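PDB 5T79: aldo-keto Reductase, OXIDOREDUCTASE from Salmonella typhimurium, which binds NADPH and probably acts as an NADP-dependent oxidoreductase, a candidate biocatalyst for reducing 3-hydroxybutanal to 1,3-butanediol. Local coordinates for residues A[197-202]-A[223-228]; A[281-286]-A[308-313]; A[170-175]-A[205-210]. All blocks are in the same frame, centred on the assembly; numbering follows the deposited sequence.

Following the chain from the N terminus, 170-175 comes first, just after strand 162-168, and meets 205-210, so contact 3 closes a loop holding most of helix 172-185 and strand 191-193. Segment 197-202 lies inside that loop but pairs with 223-228 beyond it, closing a 20-residue loop through helix 207-214 and strand 217-220; contacts 1 and 3 therefore cross, and the ring of Trp202 touches Tyr170, Pro171 and Leu207. Contact 2 opens only afterwards, closing 21 residues through strand 293-296 and most of helix 301-308. Leu198 and Arg201 pack on Trp284, and Leu224 on Leu282, tying contact 2 to contact 1. Contacts 2 and 3 do not touch.

Contact 1: residues A[197-202]-A[223-228]; sequences SLFERW and PLAGGQ. With NDP (NADPH dihydro-nicotinamide-adenine-dinucleotide phosphate), chain E.
Ala225 CB packs on the ring of Phe199, 3.9 Å from CD2, and also borders the hydroxyl of Ser197, while Ser197 CB rests against the carbonyl O of Pro223 at 3.4 Å. Gln228 reaches the same ring with an extended chain, putting OE1 3.5 Å from Phe199 CD2; its amide plane is turned 70° from the ring, and its NE2 goes to the carbonyl of Gln254.

Hydrogen bonds shape each loop from within. Ser197 OG accepts from Phe199 N at 3.1 Å, an ST turn set inside the type I turn Ser197-Glu200. The placing of OG between the backbone N and the carbonyl carbon of Ser197 (chi1 75°) brings it within reach of that N-H. One water bridges the loops, accepting from Leu198 N and donating to Pro223 O.

The far side of 223-228 faces the cofactor: Leu224 N donates to NADPH O2A at 3.2 Å, and Gly226 N adds a weak bond to the same oxygen. These are loops following strands 191-193 and 217-220 of the TIM barrel, and backbone amides turned to one pyrophosphate oxygen there mark the NADPH site of this aldo-keto reductase.

Contact 2: residues A[281-286]-A[308-313]; sequences ALAWVL and VGMLAN
Met310 carries this contact almost alone, laying its side chain along Leu282 and Ala283 on helix 277-285 and Leu286 just after it. Its CG comes nearest, 3.6 Å from Ala283 CB and 3.5 Å from Ala283 N. The sulfur follows alongside the same residue, with SD 3.7 Å from Ala283 CA. At the end of the chain the methyl CE lies between two leucines, 3.8 Å from Leu282 CB and 3.9 Å from Leu286 CD1, and the side chains of Leu286 and Met310 meet at about a right angle.

What lets the thioether follow the helix is its shape. CG stands anti to the backbone N of Met310 (chi1 160°), which carries the chain across to Ala283, and bends at chi2 and chi3 then turn SD and CE along the helix. The small Ala283 allows close approach: its CA is 6.1 Å from that of Met310. Past the methionine, the carbonyl O of Asn313 borders Ala283 CB at 4.2 Å.

Both segments belong to the C-terminal part of the TIM barrel; the contact joins the helix that precedes strand 293-296 to the turn leaving helix 301-308, which follows it.

Further out, Leu282 and Met310 both pack on Ile28 of strand 24-31, and Leu282 also reaches Val294 and Ile296, so the barrel wall backs the methionine and its neighbour. Leu282 also packs on Leu224, an NADPH-binding residue, and its side chain comes within about 5 Å of the NADPH, which places the contact just behind the cofactor site. The turn 308-313 is steadied by backbone bonds from Leu311 N to Val308 O and from Asn313 N to Met310 O. Asn313 ND2 donates to the backbone O of Arg273, and its main-chain O meets Gln275 NE2.

Contact 3: residues A[170-175]-A[205-210]; sequences YPADLA and DGLLAL
Leu207 and Leu210 both swing CG away from their own backbone N (chi1 -175° and 165°), and this sends their methyls across to Ala172 and Ala175. In each residue a single methyl does most of the touching, CD1 in Leu207 and CD2 in Leu210. Leu207 CD1 lies 3.8 Å from Ala175 CB and 3.9 Å from Ala172 CA, with the carbonyl O of Tyr170 also beside it. Leu210 CD2 comes in at the neighbouring spot, 4.0 Å from Ala175 CB and 3.2 Å from Ala172 O, a close approach of a methyl to a carbonyl oxygen. Ala175 CB is thus shared by the two leucines.

Nearer the helix starts the backbones themselves approach, with the CA atoms of Ala172 and Leu207 4.8 Å apart. Ala172 CB rests against the main chain here, 4.0 Å from Leu207 N, and lies beside the main chain of Gly206 as well. Gly206 has a backbone twist (phi 142°) at which a CB would jam against the carbonyl O of Asp205.

His192 of strand 191-193 touches Ala175 and Leu207 and hydrogen-bonds the carbonyl O of Tyr170, whose hydroxyl is held by His137. Pro171 and Gly206 sit at the N-cap positions of helices 172-185 and 207-214, which follow successive parallel strands 162-168 and 191-193: this is the packing of neighbouring outer helices in a TIM barrel.

Contact 1: residues A[197-202]-A[223-228]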
loop_
_atom_site.group_PDB
_atom_site.type_symbol
_atom_site.label_atom_id
_atom_site.label_comp_id
_atom_site.label_asym_id
_atom_site.label_seq_id
_atom_site.Cartn_x
_atom_site.Cartn_y
_atom_site.Cartn_z
ATOM N N SER A 197 6.808 -9.107 -3.141
ATOM C CA SER A 197 7.961 -8.668 -3.954
ATOM C C SER A 197 8.677 -9.874 -4.498
ATOM O O SER A 197 8.317 -10.992 -4.144
ATOM C CB SER A 197 8.938 -7.840 -3.112
ATOM O OG SER A 197 9.685 -8.677 -2.233
ATOM N N LEU A 198 9.739 -9.665 -5.292
ATOM C CA LEU A 198 10.575 -10.777 -5.780
ATOM C C LEU A 198 11.127 -11.631 -4.619
ATOM O O LEU A 198 11.313 -12.841 -4.778
ATOM C CB LEU A 198 11.749 -10.234 -6.601
ATOM C CG LEU A 198 11.407 -9.753 -8.012
ATOM C CD1 LEU A 198 12.412 -8.713 -8.498
ATOM C CD2 LEU A 198 11.431 -10.920 -8.993
ATOM N N PHE A 199 11.367 -10.999 -3.464
ATOM C CA PHE A 199 11.939 -11.656 -2.292
ATOM C C PHE A 199 10.875 -12.147 -1.291
ATOM O O PHE A 199 11.222 -12.731 -0.261
ATOM C CB PHE A 199 12.918 -10.691 -1.586
ATOM C CG PHE A 199 14.217 -10.443 -2.329
ATOM C CD1 PHE A 199 14.685 -11.351 -3.278
ATOM C CD2 PHE A 199 15.007 -9.340 -2.025
ATOM C CE1 PHE A 199 15.896 -11.135 -3.943
ATOM C CE2 PHE A 199 16.224 -9.130 -2.676
ATOM C CZ PHE A 199 16.669 -10.040 -3.623
ATOM N N GLU A 200 9.597 -11.937 -1.588
ATOM C CA GLU A 200 8.540 -12.396 -0.682
ATOM C C GLU A 200 7.351 -12.821 -1.501
ATOM O O GLU A 200 6.497 -11.997 -1.819
ATOM C CB GLU A 200 8.171 -11.306 0.357
ATOM C CG GLU A 200 7.179 -11.804 1.404
ATOM C CD GLU A 200 7.561 -13.149 2.001
ATOM O OE1 GLU A 200 8.547 -13.175 2.775
ATOM O OE2 GLU A 200 6.974 -14.182 1.588
ATOM N N ARG A 201 7.285 -14.121 -1.838
ATOM C CA ARG A 201 6.270 -14.607 -2.777
ATOM C C ARG A 201 5.153 -15.472 -2.144
ATOM O O ARG A 201 4.485 -16.210 -2.873
ATOM C CB ARG A 201 6.996 -15.417 -3.888
ATOM C CG ARG A 201 8.000 -14.563 -4.668
ATOM C CD ARG A 201 8.762 -15.373 -5.700
ATOM N NE ARG A 201 7.893 -15.797 -6.802
ATOM C CZ ARG A 201 8.330 -16.340 -7.927
ATOM N NH1 ARG A 201 9.632 -16.538 -8.116
ATOM N NH2 ARG A 201 7.473 -16.681 -8.883
ATOM N N TRP A 202 4.892 -15.331 -0.838
ATOM C CA TRP A 202 3.878 -16.135 -0.146
ATOM C C TRP A 202 2.465 -16.027 -0.760
ATOM O O TRP A 202 1.742 -17.018 -0.741
ATOM C CB TRP A 202 3.818 -15.809 1.362
ATOM C CG TRP A 202 3.130 -14.517 1.707
ATOM C CD1 TRP A 202 3.710 -13.285 1.828
ATOM C CD2 TRP A 202 1.746 -14.346 2.050
ATOM N NE1 TRP A 202 2.772 -12.354 2.192
ATOM C CE2 TRP A 202 1.552 -12.972 2.322
ATOM C CE3 TRP A 202 0.636 -15.214 2.110
ATOM C CZ2 TRP A 202 0.301 -12.446 2.665
ATOM C CZ3 TRP A 202 -0.609 -14.687 2.419
ATOM C CH2 TRP A 202 -0.768 -13.316 2.699
ATOM N N PRO A 223 7.071 -3.612 -2.111
ATOM C CA PRO A 223 7.371 -4.260 -3.411
ATOM C C PRO A 223 8.843 -4.192 -3.810
ATOM O O PRO A 223 9.254 -4.866 -4.759
ATOM C CB PRO A 223 6.514 -3.464 -4.385
ATOM C CG PRO A 223 6.508 -2.063 -3.799
ATOM C CD PRO A 223 6.325 -2.345 -2.323
ATOM N N LEU A 224 9.639 -3.369 -3.086
ATOM C CA LEU A 224 11.080 -3.260 -3.314
ATOM C C LEU A 224 11.822 -3.890 -2.136
ATOM O O LEU A 224 13.018 -3.648 -1.956
ATOM C CB LEU A 224 11.521 -1.790 -3.540
ATOM C CG LEU A 224 10.900 -1.079 -4.757
ATOM C CD1 LEU A 224 11.410 0.353 -4.879
ATOM C CD2 LEU A 224 11.191 -1.828 -6.049
ATOM N N ALA A 225 11.116 -4.742 -1.354
ATOM C CA ALA A 225 11.665 -5.435 -0.172
ATOM C C ALA A 225 12.379 -4.423 0.760
ATOM O O ALA A 225 13.527 -4.638 1.174
ATOM C CB ALA A 225 12.614 -6.567 -0.600
ATOM N N GLY A 226 11.692 -3.299 1.011
ATOM C CA GLY A 226 12.160 -2.206 1.861
ATOM C C GLY A 226 13.347 -1.433 1.316
ATOM O O GLY A 226 14.085 -0.807 2.081
ATOM N N GLY A 227 13.541 -1.484 0.002
ATOM C CA GLY A 227 14.648 -0.805 -0.652
ATOM C C GLY A 227 15.787 -1.715 -1.081
ATOM O O GLY A 227 16.722 -1.240 -1.725
ATOM N N GLN A 228 15.736 -3.031 -0.746
ATOM C CA GLN A 228 16.792 -3.971 -1.187
ATOM C C GLN A 228 16.821 -4.105 -2.712
ATOM O O GLN A 228 17.897 -4.166 -3.324
ATOM C CB GLN A 228 16.583 -5.362 -0.579
ATOM C CG GLN A 228 16.961 -5.437 0.904
ATOM C CD GLN A 228 16.712 -6.799 1.510
ATOM O OE1 GLN A 228 16.156 -7.710 0.882
ATOM N NE2 GLN A 228 17.127 -6.970 2.759
HETATM P PA NDP E . 9.335 0.056 -0.898
HETATM O O1A NDP E . 8.795 0.615 -2.180
HETATM O O2A NDP E . 9.575 -1.363 -0.639
HETATM O O5B NDP E . 10.720 0.767 -0.487
HETATM C C5B NDP E . 10.613 2.186 -0.256
HETATM C C4B NDP E . 11.941 2.774 0.134
HETATM O O4B NDP E . 12.964 2.295 -0.768
HETATM C C3B NDP E . 11.977 4.299 0.062
HETATM O O3B NDP E . 11.668 4.864 1.334
HETATM C C2B NDP E . 13.396 4.598 -0.404
HETATM O O2B NDP E . 14.308 4.680 0.714
HETATM C C1B NDP E . 13.746 3.371 -1.248
HETATM N N9A NDP E . 13.493 3.520 -2.677
HETATM C C8A NDP E . 12.283 3.535 -3.320
HETATM N N7A NDP E . 12.369 3.676 -4.621
HETATM C C5A NDP E . 13.734 3.769 -4.850
HETATM C C6A NDP E . 14.488 3.995 -6.021
HETATM N N6A NDP E . 13.962 4.035 -7.249
HETATM N N1A NDP E . 15.827 4.122 -5.887
HETATM C C2A NDP E . 16.373 3.977 -4.674
HETATM N N3A NDP E . 15.768 3.738 -3.507
HETATM C C4A NDP E . 14.438 3.666 -3.661
HETATM O O3 NDP E . 8.169 0.551 0.057
HETATM P PN NDP E . 8.045 0.258 1.624
HETATM O O1N NDP E . 8.542 1.550 2.159
HETATM O O2N NDP E . 8.702 -1.045 2.052
HETATM O O5D NDP E . 6.492 -0.011 2.021
HETATM C C5D NDP E . 5.500 0.344 1.020
HETATM C C4D NDP E . 4.259 0.914 1.668
HETATM O O4D NDP E . 3.454 -0.171 2.169
HETATM C C3D NDP E . 4.468 1.833 2.858
HETATM O O3D NDP E . 4.780 3.149 2.426
HETATM C C2D NDP E . 3.155 1.676 3.638
HETATM O O2D NDP E . 2.079 2.553 3.310
HETATM C C1D NDP E . 2.789 0.216 3.353
HETATM N N1N NDP E . 3.232 -0.720 4.406
HETATM C C2N NDP E . 2.236 -1.471 5.031
HETATM C C3N NDP E . 2.501 -2.363 6.001
HETATM C C7N NDP E . 1.425 -3.329 6.417
HETATM O O7N NDP E . 1.716 -4.081 7.360
HETATM N N7N NDP E . 0.223 -3.340 5.839
HETATM C C4N NDP E . 3.875 -2.407 6.615
HETATM C C5N NDP E . 4.901 -1.787 5.730
HETATM C C6N NDP E . 4.592 -0.986 4.729
HETATM P P2B NDP E . 15.459 5.789 1.003
HETATM O O1X NDP E . 15.291 6.612 2.226
HETATM O O2X NDP E . 16.699 4.906 1.040
HETATM O O3X NDP E . 15.526 6.609 -0.280
HETATM O O HOH W 1 9.397 -7.089 -6.620
#

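Contact 2: residues A[281-286]-A[308-313]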
loop_
_atom_site.group_PDB
_atom_site.type_symbol
_atom_site.label_atom_id
_atom_site.label_comp_id
_atom_site.label_asym_id
_atom_site.label_seq_id
_atom_site.Cartn_x
_atom_site.Cartn_y
_atom_site.Cartn_z
ATOM N N ALA A 281 11.476 -4.531 -10.608
ATOM C CA ALA A 281 10.900 -5.168 -9.429
ATOM C C ALA A 281 9.413 -4.805 -9.273
ATOM O O ALA A 281 8.605 -5.686 -8.965
ATOM C CB ALA A 281 11.695 -4.794 -8.180
ATOM N N LEU A 282 9.041 -3.536 -9.547
ATOM C CA LEU A 282 7.634 -3.091 -9.487
ATOM C C LEU A 282 6.816 -3.726 -10.605
ATOM O O LEU A 282 5.704 -4.209 -10.380
ATOM C CB LEU A 282 7.528 -1.548 -9.588
ATOM C CG LEU A 282 8.243 -0.731 -8.526
ATOM C CD1 LEU A 282 8.016 0.755 -8.762
ATOM C CD2 LEU A 282 7.768 -1.116 -7.097
ATOM N N ALA A 283 7.375 -3.719 -11.824
ATOM C CA ALA A 283 6.754 -4.315 -13.004
ATOM C C ALA A 283 6.454 -5.792 -12.761
ATOM O O ALA A 283 5.385 -6.276 -13.134
ATOM C CB ALA A 283 7.710 -4.178 -14.183
ATOM N N TRP A 284 7.401 -6.508 -12.116
ATOM C CA TRP A 284 7.276 -7.939 -11.860
ATOM C C TRP A 284 6.052 -8.240 -10.992
ATOM O O TRP A 284 5.385 -9.230 -11.242
ATOM C CB TRP A 284 8.556 -8.494 -11.218
ATOM C CG TRP A 284 8.535 -9.980 -10.977
ATOM C CD1 TRP A 284 8.958 -10.957 -11.832
ATOM C CD2 TRP A 284 8.095 -10.648 -9.790
ATOM N NE1 TRP A 284 8.810 -12.195 -11.246
ATOM C CE2 TRP A 284 8.294 -12.032 -9.988
ATOM C CE3 TRP A 284 7.577 -10.208 -8.556
ATOM C CZ2 TRP A 284 7.986 -12.982 -9.004
ATOM C CZ3 TRP A 284 7.251 -11.149 -7.593
ATOM C CH2 TRP A 284 7.429 -12.517 -7.829
ATOM N N VAL A 285 5.738 -7.394 -10.010
ATOM C CA VAL A 285 4.583 -7.620 -9.131
ATOM C C VAL A 285 3.257 -7.659 -9.946
ATOM O O VAL A 285 2.368 -8.448 -9.608
ATOM C CB VAL A 285 4.525 -6.578 -7.985
ATOM C CG1 VAL A 285 3.188 -6.632 -7.249
ATOM C CG2 VAL A 285 5.691 -6.771 -7.008
ATOM N N LEU A 286 3.142 -6.855 -11.017
ATOM C CA LEU A 286 1.906 -6.806 -11.835
ATOM C C LEU A 286 1.946 -7.715 -13.092
ATOM O O LEU A 286 1.031 -7.647 -13.914
ATOM C CB LEU A 286 1.640 -5.362 -12.304
ATOM C CG LEU A 286 1.578 -4.244 -11.239
ATOM C CD1 LEU A 286 1.390 -2.894 -11.909
ATOM C CD2 LEU A 286 0.433 -4.462 -10.264
ATOM N N VAL A 308 6.780 5.502 -11.724
ATOM C CA VAL A 308 5.815 5.757 -12.804
ATOM C C VAL A 308 6.450 5.341 -14.161
ATOM O O VAL A 308 5.746 4.790 -15.016
ATOM C CB VAL A 308 5.256 7.213 -12.796
ATOM C CG1 VAL A 308 4.274 7.436 -13.946
ATOM C CG2 VAL A 308 4.562 7.523 -11.471
ATOM N N GLY A 309 7.770 5.503 -14.289
ATOM C CA GLY A 309 8.539 5.103 -15.478
ATOM C C GLY A 309 8.546 3.606 -15.773
ATOM O O GLY A 309 8.875 3.190 -16.886
ATOM N N MET A 310 8.165 2.779 -14.783
ATOM C CA MET A 310 8.063 1.317 -14.902
ATOM C C MET A 310 6.934 0.925 -15.893
ATOM O O MET A 310 7.031 -0.119 -16.541
ATOM C CB MET A 310 7.823 0.738 -13.491
ATOM C CG MET A 310 7.231 -0.648 -13.410
ATOM S SD MET A 310 5.461 -0.877 -13.724
ATOM C CE MET A 310 4.762 -0.878 -12.144
ATOM N N LEU A 311 5.856 1.727 -15.971
ATOM C CA LEU A 311 4.696 1.434 -16.817
ATOM C C LEU A 311 5.053 1.301 -18.306
ATOM O O LEU A 311 4.366 0.576 -19.014
ATOM C CB LEU A 311 3.603 2.481 -16.636
ATOM C CG LEU A 311 3.005 2.603 -15.220
ATOM C CD1 LEU A 311 2.008 3.754 -15.154
ATOM C CD2 LEU A 311 2.356 1.285 -14.762
ATOM N N ALA A 312 6.128 1.959 -18.765
ATOM C CA ALA A 312 6.587 1.922 -20.156
ATOM C C ALA A 312 7.306 0.610 -20.518
ATOM O O ALA A 312 7.567 0.359 -21.703
ATOM C CB ALA A 312 7.530 3.091 -20.404
ATOM N N ASN A 313 7.665 -0.211 -19.514
ATOM C CA ASN A 313 8.450 -1.415 -19.766
ATOM C C ASN A 313 8.157 -2.465 -18.690
ATOM O O ASN A 313 9.021 -2.753 -17.871
ATOM C CB ASN A 313 9.940 -0.987 -19.764
ATOM C CG ASN A 313 10.962 -2.007 -20.174
ATOM O OD1 ASN A 313 10.655 -3.135 -20.560
ATOM N ND2 ASN A 313 12.217 -1.609 -20.103
#

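Contact 3: residues A[170-175]-A[205-210]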
loop_
_atom_site.group_PDB
_atom_site.type_symbol
_atom_site.label_atom_id
_atom_site.label_comp_id
_atom_site.label_asym_id
_atom_site.label_seq_id
_atom_site.Cartn_x
_atom_site.Cartn_y
_atom_site.Cartn_z
ATOM N N TYR A 170 -3.371 -10.754 6.127
ATOM C CA TYR A 170 -4.173 -11.924 6.451
ATOM C C TYR A 170 -3.737 -13.123 5.599
ATOM O O TYR A 170 -3.768 -13.018 4.372
ATOM C CB TYR A 170 -5.668 -11.629 6.191
ATOM C CG TYR A 170 -6.447 -11.094 7.375
ATOM C CD1 TYR A 170 -6.048 -9.928 8.035
ATOM C CD2 TYR A 170 -7.640 -11.688 7.769
ATOM C CE1 TYR A 170 -6.788 -9.409 9.099
ATOM C CE2 TYR A 170 -8.389 -11.179 8.832
ATOM C CZ TYR A 170 -7.961 -10.042 9.492
ATOM O OH TYR A 170 -8.721 -9.598 10.545
ATOM N N PRO A 171 -3.384 -14.283 6.198
ATOM C CA PRO A 171 -3.075 -15.473 5.374
ATOM C C PRO A 171 -4.325 -15.887 4.603
ATOM O O PRO A 171 -5.422 -15.469 4.988
ATOM C CB PRO A 171 -2.672 -16.539 6.410
ATOM C CG PRO A 171 -2.403 -15.781 7.674
ATOM C CD PRO A 171 -3.319 -14.599 7.638
ATOM N N ALA A 172 -4.179 -16.701 3.544
ATOM C CA ALA A 172 -5.312 -17.093 2.690
ATOM C C ALA A 172 -6.538 -17.685 3.442
ATOM O O ALA A 172 -7.666 -17.340 3.083
ATOM C CB ALA A 172 -4.854 -18.083 1.631
ATOM N N ASP A 173 -6.306 -18.559 4.441
ATOM C CA ASP A 173 -7.358 -19.220 5.215
ATOM C C ASP A 173 -8.180 -18.193 6.018
ATOM O O ASP A 173 -9.416 -18.233 5.991
ATOM C CB ASP A 173 -6.777 -20.339 6.125
ATOM C CG ASP A 173 -5.931 -19.954 7.345
ATOM O OD1 ASP A 173 -5.274 -18.874 7.317
ATOM O OD2 ASP A 173 -5.886 -20.757 8.311
ATOM N N LEU A 174 -7.500 -17.247 6.672
ATOM C CA LEU A 174 -8.178 -16.206 7.461
ATOM C C LEU A 174 -8.811 -15.169 6.537
ATOM O O LEU A 174 -9.906 -14.683 6.831
ATOM C CB LEU A 174 -7.227 -15.551 8.443
ATOM C CG LEU A 174 -7.930 -14.815 9.592
ATOM C CD1 LEU A 174 -8.563 -15.806 10.581
ATOM C CD2 LEU A 174 -6.948 -13.926 10.319
ATOM N N ALA A 175 -8.139 -14.845 5.404
ATOM C CA ALA A 175 -8.692 -13.899 4.426
ATOM C C ALA A 175 -10.042 -14.432 3.895
ATOM O O ALA A 175 -10.996 -13.658 3.814
ATOM C CB ALA A 175 -7.704 -13.671 3.282
ATOM N N ASP A 205 0.961 -18.668 -3.114
ATOM C CA ASP A 205 0.593 -19.998 -2.611
ATOM C C ASP A 205 -0.919 -20.155 -2.376
ATOM O O ASP A 205 -1.332 -21.108 -1.718
ATOM C CB ASP A 205 1.351 -20.342 -1.312
ATOM C CG ASP A 205 2.872 -20.346 -1.414
ATOM O OD1 ASP A 205 3.394 -20.550 -2.530
ATOM O OD2 ASP A 205 3.535 -20.160 -0.373
ATOM N N GLY A 206 -1.732 -19.268 -2.932
ATOM C CA GLY A 206 -3.178 -19.376 -2.762
ATOM C C GLY A 206 -3.927 -18.077 -2.584
ATOM O O GLY A 206 -5.079 -17.972 -3.012
ATOM N N LEU A 207 -3.310 -17.073 -1.957
ATOM C CA LEU A 207 -4.044 -15.824 -1.726
ATOM C C LEU A 207 -4.487 -15.132 -3.012
ATOM O O LEU A 207 -5.657 -14.757 -3.107
ATOM C CB LEU A 207 -3.238 -14.836 -0.870
ATOM C CG LEU A 207 -4.015 -13.575 -0.500
ATOM C CD1 LEU A 207 -4.990 -13.840 0.648
ATOM C CD2 LEU A 207 -3.073 -12.424 -0.150
ATOM N N LEU A 208 -3.590 -14.966 -4.010
ATOM C CA LEU A 208 -3.988 -14.232 -5.233
ATOM C C LEU A 208 -5.138 -14.938 -5.960
ATOM O O LEU A 208 -6.060 -14.262 -6.427
ATOM C CB LEU A 208 -2.802 -13.989 -6.179
ATOM C CG LEU A 208 -1.662 -13.076 -5.649
ATOM C CD1 LEU A 208 -0.657 -12.780 -6.743
ATOM C CD2 LEU A 208 -2.198 -11.744 -5.051
ATOM N N ALA A 209 -5.125 -16.280 -5.979
ATOM C CA ALA A 209 -6.190 -17.092 -6.591
ATOM C C ALA A 209 -7.488 -16.896 -5.820
ATOM O O ALA A 209 -8.543 -16.689 -6.426
ATOM C CB ALA A 209 -5.791 -18.570 -6.608
ATOM N N LEU A 210 -7.411 -16.892 -4.474
ATOM C CA LEU A 210 -8.591 -16.665 -3.638
ATOM C C LEU A 210 -9.195 -15.258 -3.887
ATOM O O LEU A 210 -10.412 -15.125 -4.000
ATOM C CB LEU A 210 -8.220 -16.808 -2.147
ATOM C CG LEU A 210 -9.241 -16.245 -1.116
ATOM C CD1 LEU A 210 -10.462 -17.155 -0.995
ATOM C CD2 LEU A 210 -8.592 -16.055 0.247
#